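PDB 3G5O: toxin RelG from Mycobacterium tuberculosis, which acts as the toxin of a type II toxin-antitoxin system, cleaving RNA preferentially at the 3'-end of purine ribonucleotides until its cognate antitoxin neutralises it. Local coordinates for residues C[20-25]-C[91-96]; C[39-44]-C[73-78]. All blocks are in the same frame, centred on the assembly; numbering follows the deposited sequence. Where two conformers were deposited one is given.

From the N terminus, strand 19-23 runs straight into helix 24-30, and helix 35-51 follows. The chain then builds strands 57-59, 68-72 and 75-82 and returns along strand 87-95. Contact 1 closes the larger loop, joining the first strand and the start of the first helix to the last strand. Contact 2 closes a shorter loop within it, laying helix 35-51 on strand 75-82. Strands 87-95 and 75-82 are neighbours in one sheet, and the two contacts meet there: the backbones pair at Leu-91 with Leu-78 and, farther along, at Asp-94 with Arg-76. Contact 1 thus ties the outermost strand of this chain to the sheet, while contact 2 ties a helix to its face.

Contact 1 of 2, residues C[20-25]-C[91-96]; sequences VRFTTT and LRVDHR
Thr-25 and Leu-91 join the place where strand 19-23 turns into helix 24-30 to the neighbouring strand 87-95, in a buried contact between a strand-to-helix corner and a strand backbone. In the conformer given, one of two, the hydroxyl OG1 of Thr-25 donates to the carbonyl O of Leu-91 over 2.7 Å, reaching a lone pair in the carbonyl plane at a C=O...donor angle of 144°. Threonine suits this corner: in this conformer chi1 of 40° directs OG1 at the strand while CB packs 4.4 Å from CD of Arg-92. Thr-23 is the N-cap of the helix, its OG1 hydrogen-bonded to the amide of Ala-26, and its methyl CG2 lies 4.2 Å from CD2 of Leu-91. Next to the corner, along strand 19-23, the contact is apolar: CG2 of Val-93 meets the edge of the Phe-22 ring at CE1, 4.1 Å away, where a branched and a flat side chain fill the core together. Opposite Leu-78 the strand accommodates two residues, Leu-91 and Arg-92, in a classic beta bulge. NE of Arg-92 forms a salt bridge with Asp-29 of helix 24-30, and its NH1 a hydrogen bond with Ser-70 of the Rv2865 antitoxin chain. Phe-22 also packs on Ala-45 of helix 35-51, and Phe-22 and Thr-23 pair with an antiparallel antitoxin strand, which carries the sheet across the interface.

Contact 2 of 2, residues C[39-44]-C[73-78]; sequences AAVVEF and GTYRLL
Val-41 and Tyr-75 make the CH-pi part of this contact: methyl CG2 sits over the centre of the tyrosine ring, 3.7 Å from the centroid and only 13° off its normal. The tyrosine can present that face because its chi1 of 67° tucks CG over the main chain, flanked by N and C, sending the ring out from the strand toward the helix. A second aromatic meets it at the rim, where CD2 of Phe-44 lies in the ring plane, 4.0 Å from CE1 of Tyr-75. Helix 39-44 crosses strand 75-78 at -45°, the axes 10.1 Å apart, as a helix laid on a beta sheet in the RelE/ParE toxin fold. Apolar packing fills the rest. Val-41 turns its other methyl, CG1, to CD1 of Leu-77 at 4.2 Å, an aliphatic pair, and the same CD1 abuts the edge of the Phe-44 ring, 4.0 Å from CD2. Ala-40 keeps the helix slim enough for its CB to lie 4.1 Å from CE2 of Tyr-75. At the polar end of that ring, the hydroxyl OH comes within 3.4 Å of CB of Phe-44, whose ring continues onto Ala-70 and Arg-72 of strand 68-72, while Leu-77 reaches Ile-90 of strand 87-95.

Contact 1 of 2, residues C[20-25]-C[91-96]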
ATOM      1  N   VAL C  20     -11.496  15.161  20.567  1.00 20.49           N
ATOM      2  CA  VAL C  20     -10.406  15.066  19.574  1.00 19.81           C
ATOM      3  C   VAL C  20      -9.161  15.602  20.242  1.00 20.15           C
ATOM      4  O   VAL C  20      -9.212  16.633  20.936  1.00 20.39           O
ATOM      5  CB  VAL C  20     -10.713  15.863  18.271  1.00 19.50           C
ATOM      6  CG1 VAL C  20      -9.423  15.939  17.349  1.00 16.90           C
ATOM      7  CG2 VAL C  20     -11.848  15.217  17.511  1.00 19.50           C
ATOM      8  N   ARG C  21      -8.050  14.881  20.078  1.00 19.86           N
ATOM      9  CA  ARG C  21      -6.777  15.261  20.684  1.00 20.06           C
ATOM     10  C   ARG C  21      -5.722  15.162  19.585  1.00 19.51           C
ATOM     11  O   ARG C  21      -5.842  14.312  18.683  1.00 19.88           O
ATOM     12  CB  ARG C  21      -6.384  14.266  21.792  1.00 20.37           C
ATOM     13  CG  ARG C  21      -7.402  14.009  22.899  1.00 23.89           C
ATOM     14  CD  ARG C  21      -7.345  15.028  24.001  1.00 25.65           C
ATOM     15  NE  ARG C  21      -6.065  15.124  24.712  1.00 28.74           N
ATOM     16  CZ  ARG C  21      -5.841  16.010  25.697  1.00 28.53           C
ATOM     17  NH1 ARG C  21      -6.825  16.813  26.088  1.00 30.02           N
ATOM     18  NH2 ARG C  21      -4.655  16.100  26.294  1.00 28.31           N
ATOM     19  N   PHE C  22      -4.678  15.978  19.677  1.00 18.85           N
ATOM     20  CA  PHE C  22      -3.577  15.939  18.708  1.00 19.29           C
ATOM     21  C   PHE C  22      -2.392  15.428  19.514  1.00 19.66           C
ATOM     22  O   PHE C  22      -2.153  15.902  20.645  1.00 20.32           O
ATOM     23  CB  PHE C  22      -3.212  17.357  18.190  1.00 18.58           C
ATOM     24  CG  PHE C  22      -4.116  17.881  17.084  1.00 19.65           C
ATOM     25  CD1 PHE C  22      -3.635  17.993  15.782  1.00 20.38           C
ATOM     26  CD2 PHE C  22      -5.403  18.319  17.363  1.00 19.31           C
ATOM     27  CE1 PHE C  22      -4.446  18.476  14.749  1.00 19.95           C
ATOM     28  CE2 PHE C  22      -6.230  18.808  16.351  1.00 20.51           C
ATOM     29  CZ  PHE C  22      -5.722  18.906  15.037  1.00 18.68           C
ATOM     30  N   THR C  23      -1.656  14.491  18.927  1.00 19.69           N
ATOM     31  CA  THR C  23      -0.355  14.065  19.467  1.00 19.65           C
ATOM     32  C   THR C  23       0.652  15.189  19.194  1.00 20.79           C
ATOM     33  O   THR C  23       0.389  16.108  18.395  1.00 18.41           O
ATOM     34  CB  THR C  23       0.168  12.781  18.785  1.00 19.42           C
ATOM     35  OG1 THR C  23       0.234  12.980  17.363  1.00 18.17           O
ATOM     36  CG2 THR C  23      -0.742  11.574  19.086  1.00 18.65           C
ATOM     37  N   THR C  24       1.813  15.090  19.841  1.00 22.24           N
ATOM     38  CA  THR C  24       2.982  15.941  19.534  1.00 23.38           C
ATOM     39  C   THR C  24       3.368  15.869  18.086  1.00 20.89           C
ATOM     40  O   THR C  24       3.706  16.884  17.473  1.00 20.77           O
ATOM     41  CB  THR C  24       4.241  15.550  20.405  1.00 24.16           C
ATOM     42  OG1 THR C  24       3.893  15.704  21.777  1.00 28.48           O
ATOM     43  CG2 THR C  24       5.430  16.448  20.109  1.00 28.48           C
ATOM     44  N   THR C  25       3.292  14.675  17.513  1.00 20.44           N
ATOM     45  CA  THR C  25       3.677  14.491  16.083  0.50 19.71           C
ATOM     46  C   THR C  25       2.749  15.294  15.201  1.00 19.15           C
ATOM     47  O   THR C  25       3.199  15.958  14.255  1.00 19.27           O
ATOM     48  CB  THR C  25       3.573  13.043  15.487  0.50 19.32           C
ATOM     49  OG1 THR C  25       2.392  12.399  15.955  0.50 20.04           O
ATOM     50  CG2 THR C  25       4.816  12.187  15.738  0.50 21.45           C
ATOM     51  N   LEU C  91      -2.744  11.567  14.615  1.00 16.73           N
ATOM     52  CA  LEU C  91      -1.347  11.154  14.573  1.00 16.69           C
ATOM     53  C   LEU C  91      -0.555  12.038  13.627  1.00 16.42           C
ATOM     54  O   LEU C  91       0.585  12.378  13.937  1.00 17.74           O
ATOM     55  CB  LEU C  91      -1.251   9.697  14.050  1.00 15.37           C
ATOM     56  CG  LEU C  91      -2.179   8.712  14.760  1.00 19.25           C
ATOM     57  CD1 LEU C  91      -1.926   7.360  14.153  1.00 22.91           C
ATOM     58  CD2 LEU C  91      -2.029   8.665  16.358  1.00 18.78           C
ATOM     59  N   ARG C  92      -1.160  12.407  12.499  1.00 17.26           N
ATOM     60  CA  ARG C  92      -0.483  13.175  11.455  1.00 17.44           C
ATOM     61  C   ARG C  92      -1.460  14.072  10.709  1.00 17.87           C
ATOM     62  O   ARG C  92      -2.669  13.756  10.563  1.00 17.39           O
ATOM     63  CB  ARG C  92       0.182  12.250  10.406  1.00 19.00           C
ATOM     64  CG  ARG C  92       1.279  11.256  10.927  1.00 20.62           C
ATOM     65  CD  ARG C  92       2.570  11.993  11.361  1.00 22.61           C
ATOM     66  NE  ARG C  92       3.078  12.923  10.339  1.00 26.95           N
ATOM     67  CZ  ARG C  92       3.921  12.562   9.357  1.00 29.53           C
ATOM     68  NH1 ARG C  92       4.350  11.309   9.250  1.00 24.44           N
ATOM     69  NH2 ARG C  92       4.339  13.457   8.475  1.00 30.39           N
ATOM     70  N   VAL C  93      -0.916  15.162  10.173  1.00 16.73           N
ATOM     71  CA  VAL C  93      -1.667  16.046   9.258  1.00 16.81           C
ATOM     72  C   VAL C  93      -0.765  16.284   8.048  1.00 16.87           C
ATOM     73  O   VAL C  93       0.462  16.548   8.187  1.00 16.71           O
ATOM     74  CB  VAL C  93      -2.019  17.407   9.923  1.00 17.48           C
ATOM     75  CG1 VAL C  93      -2.834  18.285   8.940  1.00 17.90           C
ATOM     76  CG2 VAL C  93      -2.829  17.171  11.187  1.00 17.46           C
ATOM     77  N   ASP C  94      -1.333  16.176   6.861  1.00 17.43           N
ATOM     78  CA  ASP C  94      -0.528  16.408   5.663  1.00 18.55           C
ATOM     79  C   ASP C  94      -1.326  17.265   4.663  1.00 18.77           C
ATOM     80  O   ASP C  94      -2.568  17.097   4.528  1.00 18.06           O
ATOM     81  CB  ASP C  94      -0.138  15.091   5.021  1.00 18.31           C
ATOM     82  CG  ASP C  94       1.100  15.229   4.083  1.00 24.46           C
ATOM     83  OD1 ASP C  94       2.185  15.697   4.531  1.00 28.69           O
ATOM     84  OD2 ASP C  94       0.981  14.859   2.924  1.00 25.77           O
ATOM     85  N   HIS C  95      -0.614  18.133   3.968  1.00 18.12           N
ATOM     86  CA  HIS C  95      -1.215  18.984   2.954  1.00 19.09           C
ATOM     87  C   HIS C  95      -0.389  18.876   1.695  1.00 21.15           C
ATOM     88  O   HIS C  95       0.832  19.040   1.749  1.00 19.83           O
ATOM     89  CB  HIS C  95      -1.209  20.453   3.399  1.00 19.00           C
ATOM     90  CG  HIS C  95      -1.582  21.392   2.296  1.00 20.33           C
ATOM     91  ND1 HIS C  95      -0.669  22.227   1.693  1.00 18.51           N
ATOM     92  CD2 HIS C  95      -2.755  21.575   1.648  1.00 19.20           C
ATOM     93  CE1 HIS C  95      -1.272  22.911   0.734  1.00 21.36           C
ATOM     94  NE2 HIS C  95      -2.534  22.523   0.674  1.00 20.58           N
ATOM     95  N   ARG C  96      -1.053  18.578   0.576  1.00 22.84           N
ATOM     96  CA  ARG C  96      -0.371  18.466  -0.717  1.00 25.47           C
ATOM     97  C   ARG C  96      -1.199  19.199  -1.734  1.00 25.34           C
ATOM     98  O   ARG C  96      -2.259  18.695  -2.145  1.00 24.39           O
ATOM     99  CB  ARG C  96      -0.268  17.008  -1.178  1.00 26.76           C
ATOM    100  CG  ARG C  96       0.554  16.105  -0.309  1.00 32.58           C
ATOM    101  CD  ARG C  96       2.082  16.268  -0.426  1.00 41.00           C
ATOM    102  NE  ARG C  96       2.711  15.817   0.836  1.00 46.19           N
ATOM    103  CZ  ARG C  96       3.881  16.252   1.313  1.00 50.76           C
ATOM    104  NH1 ARG C  96       4.616  17.134   0.631  1.00 50.18           N
ATOM    105  NH2 ARG C  96       4.330  15.797   2.483  1.00 51.55           N
TER

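Contact 2 of 2, residues C[39-44]-C[73-78]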
ATOM      1  N   ALA C  39      -5.985  26.836  10.112  1.00 18.95           N
ATOM      2  CA  ALA C  39      -7.309  27.130  10.698  1.00 18.66           C
ATOM      3  C   ALA C  39      -8.402  26.174  10.157  1.00 18.69           C
ATOM      4  O   ALA C  39      -9.257  25.723  10.928  1.00 17.92           O
ATOM      5  CB  ALA C  39      -7.696  28.597  10.479  1.00 19.56           C
ATOM      6  N   ALA C  40      -8.342  25.831   8.869  1.00 18.97           N
ATOM      7  CA  ALA C  40      -9.324  24.885   8.301  1.00 18.90           C
ATOM      8  C   ALA C  40      -9.191  23.476   8.937  1.00 18.95           C
ATOM      9  O   ALA C  40     -10.193  22.811   9.231  1.00 18.84           O
ATOM     10  CB  ALA C  40      -9.222  24.798   6.778  1.00 18.12           C
ATOM     11  N   VAL C  41      -7.951  23.016   9.067  1.00 18.47           N
ATOM     12  CA  VAL C  41      -7.681  21.737   9.717  1.00 18.46           C
ATOM     13  C   VAL C  41      -8.227  21.710  11.142  1.00 18.42           C
ATOM     14  O   VAL C  41      -8.849  20.736  11.548  1.00 17.95           O
ATOM     15  CB  VAL C  41      -6.174  21.379   9.726  1.00 17.36           C
ATOM     16  CG1 VAL C  41      -5.913  20.151  10.632  1.00 18.10           C
ATOM     17  CG2 VAL C  41      -5.712  21.075   8.304  1.00 18.34           C
ATOM     18  N   VAL C  42      -7.915  22.744  11.923  1.00 18.17           N
ATOM     19  CA  VAL C  42      -8.427  22.850  13.294  1.00 18.77           C
ATOM     20  C   VAL C  42      -9.959  22.823  13.368  1.00 19.20           C
ATOM     21  O   VAL C  42     -10.548  22.137  14.237  1.00 18.04           O
ATOM     22  CB  VAL C  42      -7.834  24.100  14.033  1.00 19.63           C
ATOM     23  CG1 VAL C  42      -8.634  24.464  15.349  1.00 18.81           C
ATOM     24  CG2 VAL C  42      -6.378  23.911  14.271  1.00 17.58           C
ATOM     25  N   GLU C  43     -10.618  23.547  12.473  1.00 18.64           N
ATOM     26  CA  GLU C  43     -12.083  23.577  12.487  1.00 21.05           C
ATOM     27  C   GLU C  43     -12.663  22.252  12.011  1.00 19.75           C
ATOM     28  O   GLU C  43     -13.716  21.806  12.497  1.00 19.33           O
ATOM     29  CB  GLU C  43     -12.639  24.744  11.660  1.00 22.88           C
ATOM     30  CG  GLU C  43     -12.258  26.120  12.252  1.00 27.83           C
ATOM     31  CD  GLU C  43     -13.039  26.460  13.543  1.00 34.45           C
ATOM     32  OE1 GLU C  43     -14.030  25.756  13.848  1.00 35.81           O
ATOM     33  OE2 GLU C  43     -12.683  27.454  14.234  1.00 35.66           O
ATOM     34  N   PHE C  44     -11.958  21.590  11.102  1.00 18.16           N
ATOM     35  CA  PHE C  44     -12.408  20.258  10.681  1.00 18.96           C
ATOM     36  C   PHE C  44     -12.223  19.264  11.863  1.00 17.97           C
ATOM     37  O   PHE C  44     -13.139  18.549  12.204  1.00 19.28           O
ATOM     38  CB  PHE C  44     -11.602  19.767   9.453  1.00 18.30           C
ATOM     39  CG  PHE C  44     -11.870  18.345   9.095  1.00 19.53           C
ATOM     40  CD1 PHE C  44     -13.156  17.938   8.780  1.00 21.33           C
ATOM     41  CD2 PHE C  44     -10.837  17.418   9.062  1.00 21.39           C
ATOM     42  CE1 PHE C  44     -13.426  16.608   8.454  1.00 24.40           C
ATOM     43  CE2 PHE C  44     -11.092  16.093   8.748  1.00 22.55           C
ATOM     44  CZ  PHE C  44     -12.391  15.699   8.430  1.00 20.68           C
ATOM     45  N   GLY C  73     -10.361  18.464   0.590  1.00 21.83           N
ATOM     46  CA  GLY C  73      -9.564  19.151  -0.416  1.00 20.46           C
ATOM     47  C   GLY C  73      -8.160  18.572  -0.460  1.00 20.40           C
ATOM     48  O   GLY C  73      -7.977  17.378  -0.778  1.00 20.42           O
ATOM     49  N   THR C  74      -7.160  19.390  -0.161  1.00 17.81           N
ATOM     50  CA  THR C  74      -5.785  18.960  -0.338  1.00 18.31           C
ATOM     51  C   THR C  74      -5.130  18.549   0.971  1.00 17.49           C
ATOM     52  O   THR C  74      -3.950  18.184   0.972  1.00 17.38           O
ATOM     53  CB  THR C  74      -4.937  20.067  -0.980  1.00 19.96           C
ATOM     54  OG1 THR C  74      -5.195  21.285  -0.278  1.00 21.12           O
ATOM     55  CG2 THR C  74      -5.360  20.230  -2.492  1.00 20.40           C
ATOM     56  N   TYR C  75      -5.863  18.620   2.082  1.00 17.19           N
ATOM     57  CA  TYR C  75      -5.295  18.082   3.337  1.00 17.90           C
ATOM     58  C   TYR C  75      -5.905  16.763   3.813  1.00 17.40           C
ATOM     59  O   TYR C  75      -7.096  16.430   3.517  1.00 17.75           O
ATOM     60  CB  TYR C  75      -5.229  19.121   4.468  1.00 17.62           C
ATOM     61  CG  TYR C  75      -6.572  19.584   4.979  1.00 19.64           C
ATOM     62  CD1 TYR C  75      -7.279  18.804   5.888  1.00 20.34           C
ATOM     63  CD2 TYR C  75      -7.148  20.774   4.525  1.00 18.23           C
ATOM     64  CE1 TYR C  75      -8.498  19.215   6.369  1.00 21.76           C
ATOM     65  CE2 TYR C  75      -8.425  21.207   5.016  1.00 21.31           C
ATOM     66  CZ  TYR C  75      -9.060  20.401   5.955  1.00 25.01           C
ATOM     67  OH  TYR C  75     -10.318  20.702   6.450  1.00 28.87           O
ATOM     68  N   ARG C  76      -5.077  16.018   4.551  1.00 16.24           N
ATOM     69  CA  ARG C  76      -5.488  14.776   5.176  1.00 16.76           C
ATOM     70  C   ARG C  76      -5.073  14.678   6.624  1.00 16.62           C
ATOM     71  O   ARG C  76      -3.995  15.139   7.016  1.00 16.44           O
ATOM     72  CB  ARG C  76      -4.934  13.565   4.421  1.00 16.84           C
ATOM     73  CG  ARG C  76      -5.575  13.338   3.043  1.00 18.45           C
ATOM     74  CD  ARG C  76      -4.715  12.294   2.300  1.00 22.35           C
ATOM     75  NE  ARG C  76      -5.401  11.698   1.158  1.00 24.71           N
ATOM     76  CZ  ARG C  76      -5.381  12.189  -0.087  1.00 28.32           C
ATOM     77  NH1 ARG C  76      -4.703  13.305  -0.361  1.00 23.66           N
ATOM     78  NH2 ARG C  76      -6.028  11.543  -1.066  1.00 27.70           N
ATOM     79  N   LEU C  77      -5.925  14.058   7.423  1.00 15.27           N
ATOM     80  CA  LEU C  77      -5.568  13.750   8.798  1.00 15.62           C
ATOM     81  C   LEU C  77      -5.519  12.254   8.906  1.00 16.19           C
ATOM     82  O   LEU C  77      -6.400  11.567   8.361  1.00 15.60           O
ATOM     83  CB  LEU C  77      -6.651  14.260   9.750  1.00 15.15           C
ATOM     84  CG  LEU C  77      -6.563  15.752  10.058  1.00 18.26           C
ATOM     85  CD1 LEU C  77      -6.969  16.529   8.796  1.00 19.40           C
ATOM     86  CD2 LEU C  77      -7.492  16.171  11.173  1.00 15.00           C
ATOM     87  N   LEU C  78      -4.520  11.773   9.629  1.00 16.45           N
ATOM     88  CA  LEU C  78      -4.378  10.354   9.975  1.00 16.94           C
ATOM     89  C   LEU C  78      -4.720  10.205  11.457  1.00 16.88           C
ATOM     90  O   LEU C  78      -4.156  10.901  12.303  1.00 16.68           O
ATOM     91  CB  LEU C  78      -2.936   9.890   9.751  1.00 16.21           C
ATOM     92  CG  LEU C  78      -2.591   8.412  10.039  1.00 18.05           C
ATOM     93  CD1 LEU C  78      -3.266   7.556   8.973  1.00 16.76           C
ATOM     94  CD2 LEU C  78      -1.053   8.192  10.031  1.00 17.01           C
TER